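PDB 6UVZ: amidohydrolase 2 from Bifidobacterium longum subsp. infantis, which probably works as a hydrolase of the metallo-dependent superfamily, on a substrate that has not been defined. Local coordinates for residues Glu136-Gly141 with Leu164-Gly169; Ile160-Gly165 with Tyr188-Gly193. All coordinates share one frame; numbering follows the deposited sequence.

Overall arrangement
Contacts 1 and 2 follow one another round the parallel barrel-like sheet, through strands 135-137, 159-161 and 187-191. They share L164 and G165, and their centres lie about 7 Å apart. Contact 2 sits deeper, its centre about 6 Å from that of the chain, against about 11 Å for contact 1. Among the pairs that join them are the probable backbone hydrogen bond from D162 N to L137 O (2.8 Å), packing of L137 CD2 on I161 CD1 (3.6 Å), and a salt bridge between E136 OE2 and K190 NZ. The last lies near H12, at the strand ends where amidohydrolase relatives keep their active site; no catalytic role is established for either residue of the bridge.

Contact 1 (Glu136-Gly141 with Leu164-Gly169); sequences ELCNRG and LGNVPG
The side-chain amides of N166 and N139 meet the facing segment in different ways, their planes turned about 85° against each other. Over one face of the N166 amide lies the backbone O of N139, 3.7 Å from N166 CG and close to the plane normal. On that same side C138 SG comes in obliquely beyond the nitrogen, 4.1 Å from N166 ND2. H163 CB lies off the opposite face. The second torsion of N166 (chi2 -91°) sets the amide across its CA-CB bond, which is why a face is presented to the N139 carbonyl.

The N139 amide has L137 CD1 over one face, 4.4 Å from N139 CG; from the other side G165 O approaches N139 OD1 obliquely at 3.6 Å. As modelled, both atoms of that pair are acceptors, so no hydrogen bond is assigned. Further along, G141 CA rests on N166 O at 3.3 Å and is flanked by P168 CD. L144 and M147 of helix 144-153 also touch N139, while helix 172-181 packs on V167 and P168.

Only 222 Å² is buried in all. The two segments follow neighbouring strands, and their touching parts run 28° apart, as expected of adjacent beta-alpha loops at the carboxy-terminal ends of the strands in a TIM-barrel amidohydrolase fold.

Contact 2 (Ile160-Gly165 with Tyr188-Gly193); sequences IIDHLG and YIKVSG
K190 runs out beside D162, the two side chains pointing the same way, and crosses I160 obliquely. K190 CG stands anti to the carbonyl carbon (chi1 -66°), and the extended chain beyond it carries K190 NZ to 3.8 Å from D162 OD1, a long salt bridge. The methyl I160 CG2 lies 3.5 Å from K190 CE. The stronger carboxylate partner is E136, and H12 ND1 and S11 O also bond the ammonium group.

H163 is turned differently: D162 CB lies off one face of its ring and G193 CA over the other, both displaced toward the rim, the latter a CH-pi contact 3.8 Å from the centroid. H163 ND1 makes a weak bond to S192 OG (3.0 Å), whose hydroxyl also bonds S217. L164 CD2 meets I189 CD1 and V191 CG2, each at 4.0 Å; I201 and V205 also touch L164.

The parallel bridges I160-Y188 and I161-I189 pair the backbones, and K190 N bonds I161 O (2.9 Å). L164 N adds a weak bond to K190 O. Replacing K190 with a methionine would probably leave the close carboxylates of E136 and D162 without their shared cation and H12 ND1 without this hydrogen-bond partner. Chemically, the contact combines an apolar seam of L164, I189 and V191, covered by helix 199-209, with a buried polar cluster where the lysine's positive charge probably offsets the crowded acidic groups.

Contact 1 (Glu136-Gly141 with Leu164-Gly169)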
loop_
_atom_site.group_PDB
_atom_site.type_symbol
_atom_site.label_atom_id
_atom_site.label_comp_id
_atom_site.label_asym_id
_atom_site.label_seq_id
_atom_site.Cartn_x
_atom_site.Cartn_y
_atom_site.Cartn_z
ATOM N N GLU A 136 -2.084 3.258 6.225
ATOM C CA GLU A 136 -2.134 3.065 4.780
ATOM C C GLU A 136 -3.169 4.030 4.211
ATOM O O GLU A 136 -4.368 3.889 4.472
ATOM C CB GLU A 136 -2.480 1.617 4.446
ATOM C CG GLU A 136 -1.821 1.080 3.193
ATOM C CD GLU A 136 -0.403 0.607 3.439
ATOM O OE1 GLU A 136 -0.113 0.154 4.565
ATOM O OE2 GLU A 136 0.421 0.690 2.506
ATOM N N LEU A 137 -2.707 5.012 3.438
ATOM C CA LEU A 137 -3.564 6.072 2.916
ATOM C C LEU A 137 -3.966 5.743 1.482
ATOM O O LEU A 137 -3.132 5.777 0.573
ATOM C CB LEU A 137 -2.857 7.424 2.988
ATOM C CG LEU A 137 -3.613 8.599 2.361
ATOM C CD1 LEU A 137 -4.992 8.739 2.980
ATOM C CD2 LEU A 137 -2.830 9.892 2.510
ATOM N N CYS A 138 -5.247 5.436 1.285
ATOM C CA CYS A 138 -5.822 5.222 -0.040
ATOM C C CYS A 138 -7.060 6.101 -0.151
ATOM O O CYS A 138 -8.081 5.823 0.488
ATOM C CB CYS A 138 -6.170 3.750 -0.267
ATOM S SG CYS A 138 -6.844 3.388 -1.906
ATOM N N ASN A 139 -6.973 7.157 -0.958
ATOM C CA ASN A 139 -8.028 8.162 -1.002
ATOM C C ASN A 139 -8.445 8.497 -2.428
ATOM O O ASN A 139 -8.086 7.788 -3.375
ATOM C CB ASN A 139 -7.568 9.433 -0.289
ATOM C CG ASN A 139 -6.359 10.064 -0.951
ATOM O OD1 ASN A 139 -5.541 9.375 -1.562
ATOM N ND2 ASN A 139 -6.239 11.382 -0.837
ATOM N N ARG A 140 -9.205 9.579 -2.585
ATOM C CA ARG A 140 -9.592 10.073 -3.894
ATOM C C ARG A 140 -8.506 10.998 -4.442
ATOM O O ARG A 140 -7.513 11.301 -3.777
ATOM C CB ARG A 140 -10.932 10.806 -3.820
ATOM C CG ARG A 140 -12.055 10.045 -3.132
ATOM C CD ARG A 140 -13.323 10.887 -3.119
ATOM N NE ARG A 140 -14.358 10.355 -2.237
ATOM C CZ ARG A 140 -15.380 9.609 -2.645
ATOM N NH1 ARG A 140 -15.507 9.299 -3.927
ATOM N NH2 ARG A 140 -16.276 9.173 -1.769
ATOM N N GLY A 141 -8.703 11.457 -5.672
ATOM C CA GLY A 141 -7.788 12.375 -6.308
ATOM C C GLY A 141 -7.761 13.753 -5.670
ATOM O O GLY A 141 -6.731 14.198 -5.153
ATOM N N LEU A 164 0.372 5.958 -5.728
ATOM C CA LEU A 164 0.796 7.286 -6.178
ATOM C C LEU A 164 -0.239 8.360 -5.848
ATOM O O LEU A 164 -0.364 9.357 -6.564
ATOM C CB LEU A 164 1.111 7.288 -7.676
ATOM C CG LEU A 164 2.270 6.396 -8.126
ATOM C CD1 LEU A 164 2.250 6.207 -9.634
ATOM C CD2 LEU A 164 3.601 6.981 -7.677
ATOM N N GLY A 165 -0.989 8.164 -4.765
ATOM C CA GLY A 165 -1.987 9.120 -4.338
ATOM C C GLY A 165 -3.282 9.108 -5.119
ATOM O O GLY A 165 -4.166 9.923 -4.822
ATOM N N ASN A 166 -3.426 8.211 -6.098
ATOM C CA ASN A 166 -4.613 8.153 -6.957
ATOM C C ASN A 166 -4.884 9.500 -7.623
ATOM O O ASN A 166 -6.032 9.936 -7.741
ATOM C CB ASN A 166 -5.842 7.673 -6.179
ATOM C CG ASN A 166 -5.764 6.204 -5.811
ATOM O OD1 ASN A 166 -6.218 5.341 -6.562
ATOM N ND2 ASN A 166 -5.187 5.914 -4.651
ATOM N N VAL A 167 -3.819 10.164 -8.063
ATOM C CA VAL A 167 -3.924 11.484 -8.678
ATOM C C VAL A 167 -4.333 11.332 -10.138
ATOM O O VAL A 167 -3.972 10.335 -10.782
ATOM C CB VAL A 167 -2.605 12.263 -8.550
ATOM C CG1 VAL A 167 -2.272 12.503 -7.088
ATOM C CG2 VAL A 167 -1.473 11.514 -9.239
ATOM N N PRO A 168 -5.093 12.276 -10.698
ATOM C CA PRO A 168 -5.410 12.184 -12.132
ATOM C C PRO A 168 -4.216 12.484 -13.019
ATOM O O PRO A 168 -4.005 11.792 -14.023
ATOM C CB PRO A 168 -6.532 13.219 -12.314
ATOM C CG PRO A 168 -7.034 13.512 -10.924
ATOM C CD PRO A 168 -5.845 13.353 -10.034
ATOM N N GLY A 169 -3.425 13.499 -12.676
ATOM C CA GLY A 169 -2.267 13.861 -13.469
ATOM C C GLY A 169 -1.449 14.980 -12.857
ATOM O O GLY A 169 -1.219 14.998 -11.643
#

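Contact 2 (Ile160-Gly165 with Tyr188-Gly193)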
loop_
_atom_site.group_PDB
_atom_site.type_symbol
_atom_site.label_atom_id
_atom_site.label_comp_id
_atom_site.label_asym_id
_atom_site.label_seq_id
_atom_site.Cartn_x
_atom_site.Cartn_y
_atom_site.Cartn_z
ATOM N N ILE A 160 1.771 5.766 4.464
ATOM C CA ILE A 160 2.153 5.199 3.176
ATOM C C ILE A 160 1.084 5.596 2.169
ATOM O O ILE A 160 -0.077 5.183 2.289
ATOM C CB ILE A 160 2.320 3.675 3.234
ATOM C CG1 ILE A 160 3.509 3.290 4.117
ATOM C CG2 ILE A 160 2.509 3.120 1.837
ATOM C CD1 ILE A 160 3.159 3.064 5.572
ATOM N N ILE A 161 1.468 6.399 1.179
ATOM C CA ILE A 161 0.543 6.861 0.150
ATOM C C ILE A 161 0.349 5.725 -0.851
ATOM O O ILE A 161 1.289 5.323 -1.540
ATOM C CB ILE A 161 1.057 8.128 -0.542
ATOM C CG1 ILE A 161 1.616 9.120 0.480
ATOM C CG2 ILE A 161 -0.055 8.780 -1.342
ATOM C CD1 ILE A 161 0.607 9.603 1.489
ATOM N N ASP A 162 -0.873 5.204 -0.934
ATOM C CA ASP A 162 -1.160 4.077 -1.811
ATOM C C ASP A 162 -1.365 4.548 -3.245
ATOM O O ASP A 162 -2.071 5.531 -3.492
ATOM C CB ASP A 162 -2.404 3.324 -1.336
ATOM C CG ASP A 162 -2.163 2.538 -0.067
ATOM O OD1 ASP A 162 -1.029 2.584 0.457
ATOM O OD2 ASP A 162 -3.107 1.871 0.403
ATOM N N HIS A 163 -0.733 3.843 -4.184
ATOM C CA HIS A 163 -1.028 3.972 -5.613
ATOM C C HIS A 163 -0.769 5.388 -6.123
ATOM O O HIS A 163 -1.577 5.957 -6.860
ATOM C CB HIS A 163 -2.467 3.542 -5.911
ATOM C CG HIS A 163 -2.786 2.146 -5.468
ATOM N ND1 HIS A 163 -1.833 1.285 -4.968
ATOM C CD2 HIS A 163 -3.955 1.463 -5.451
ATOM C CE1 HIS A 163 -2.399 0.133 -4.660
ATOM N NE2 HIS A 163 -3.687 0.214 -4.944
ATOM N N LEU A 164 0.372 5.958 -5.728
ATOM C CA LEU A 164 0.796 7.286 -6.178
ATOM C C LEU A 164 -0.239 8.360 -5.848
ATOM O O LEU A 164 -0.364 9.357 -6.564
ATOM C CB LEU A 164 1.111 7.288 -7.676
ATOM C CG LEU A 164 2.270 6.396 -8.126
ATOM C CD1 LEU A 164 2.250 6.207 -9.634
ATOM C CD2 LEU A 164 3.601 6.981 -7.677
ATOM N N GLY A 165 -0.989 8.164 -4.765
ATOM C CA GLY A 165 -1.987 9.120 -4.338
ATOM C C GLY A 165 -3.282 9.108 -5.119
ATOM O O GLY A 165 -4.166 9.923 -4.822
ATOM N N TYR A 188 5.699 7.854 2.932
ATOM C CA TYR A 188 6.139 6.950 1.881
ATOM C C TYR A 188 5.052 6.870 0.821
ATOM O O TYR A 188 3.868 7.051 1.114
ATOM C CB TYR A 188 6.447 5.547 2.424
ATOM C CG TYR A 188 7.600 5.501 3.403
ATOM C CD1 TYR A 188 8.888 5.207 2.977
ATOM C CD2 TYR A 188 7.398 5.747 4.756
ATOM C CE1 TYR A 188 9.944 5.160 3.868
ATOM C CE2 TYR A 188 8.448 5.704 5.654
ATOM C CZ TYR A 188 9.718 5.410 5.205
ATOM O OH TYR A 188 10.765 5.365 6.095
ATOM N N ILE A 189 5.461 6.597 -0.414
ATOM C CA ILE A 189 4.542 6.533 -1.542
ATOM C C ILE A 189 4.848 5.286 -2.364
ATOM O O ILE A 189 6.014 4.940 -2.582
ATOM C CB ILE A 189 4.618 7.810 -2.408
ATOM C CG1 ILE A 189 3.587 7.761 -3.538
ATOM C CG2 ILE A 189 6.027 8.024 -2.945
ATOM C CD1 ILE A 189 3.409 9.081 -4.254
ATOM N N LYS A 190 3.795 4.603 -2.802
ATOM C CA LYS A 190 3.915 3.388 -3.594
ATOM C C LYS A 190 3.734 3.705 -5.071
ATOM O O LYS A 190 2.910 4.548 -5.439
ATOM C CB LYS A 190 2.878 2.352 -3.160
ATOM C CG LYS A 190 3.080 1.819 -1.758
ATOM C CD LYS A 190 1.944 0.897 -1.362
ATOM C CE LYS A 190 2.266 0.173 -0.072
ATOM N NZ LYS A 190 1.090 -0.555 0.475
ATOM N N VAL A 191 4.501 3.023 -5.914
ATOM C CA VAL A 191 4.410 3.187 -7.363
ATOM C C VAL A 191 3.595 2.008 -7.885
ATOM O O VAL A 191 4.139 0.978 -8.294
ATOM C CB VAL A 191 5.787 3.274 -8.018
ATOM C CG1 VAL A 191 5.645 3.595 -9.498
ATOM C CG2 VAL A 191 6.631 4.322 -7.324
ATOM N N SER A 192 2.272 2.161 -7.865
ATOM C CA SER A 192 1.380 1.122 -8.373
ATOM C C SER A 192 0.029 1.768 -8.682
ATOM O O SER A 192 -0.034 2.964 -8.985
ATOM C CB SER A 192 1.302 -0.033 -7.355
ATOM O OG SER A 192 0.813 0.421 -6.105
ATOM N N GLY A 193 -1.041 0.981 -8.600
ATOM C CA GLY A 193 -2.375 1.496 -8.847
ATOM C C GLY A 193 -3.251 0.544 -9.634
ATOM O O GLY A 193 -2.786 -0.502 -10.096
#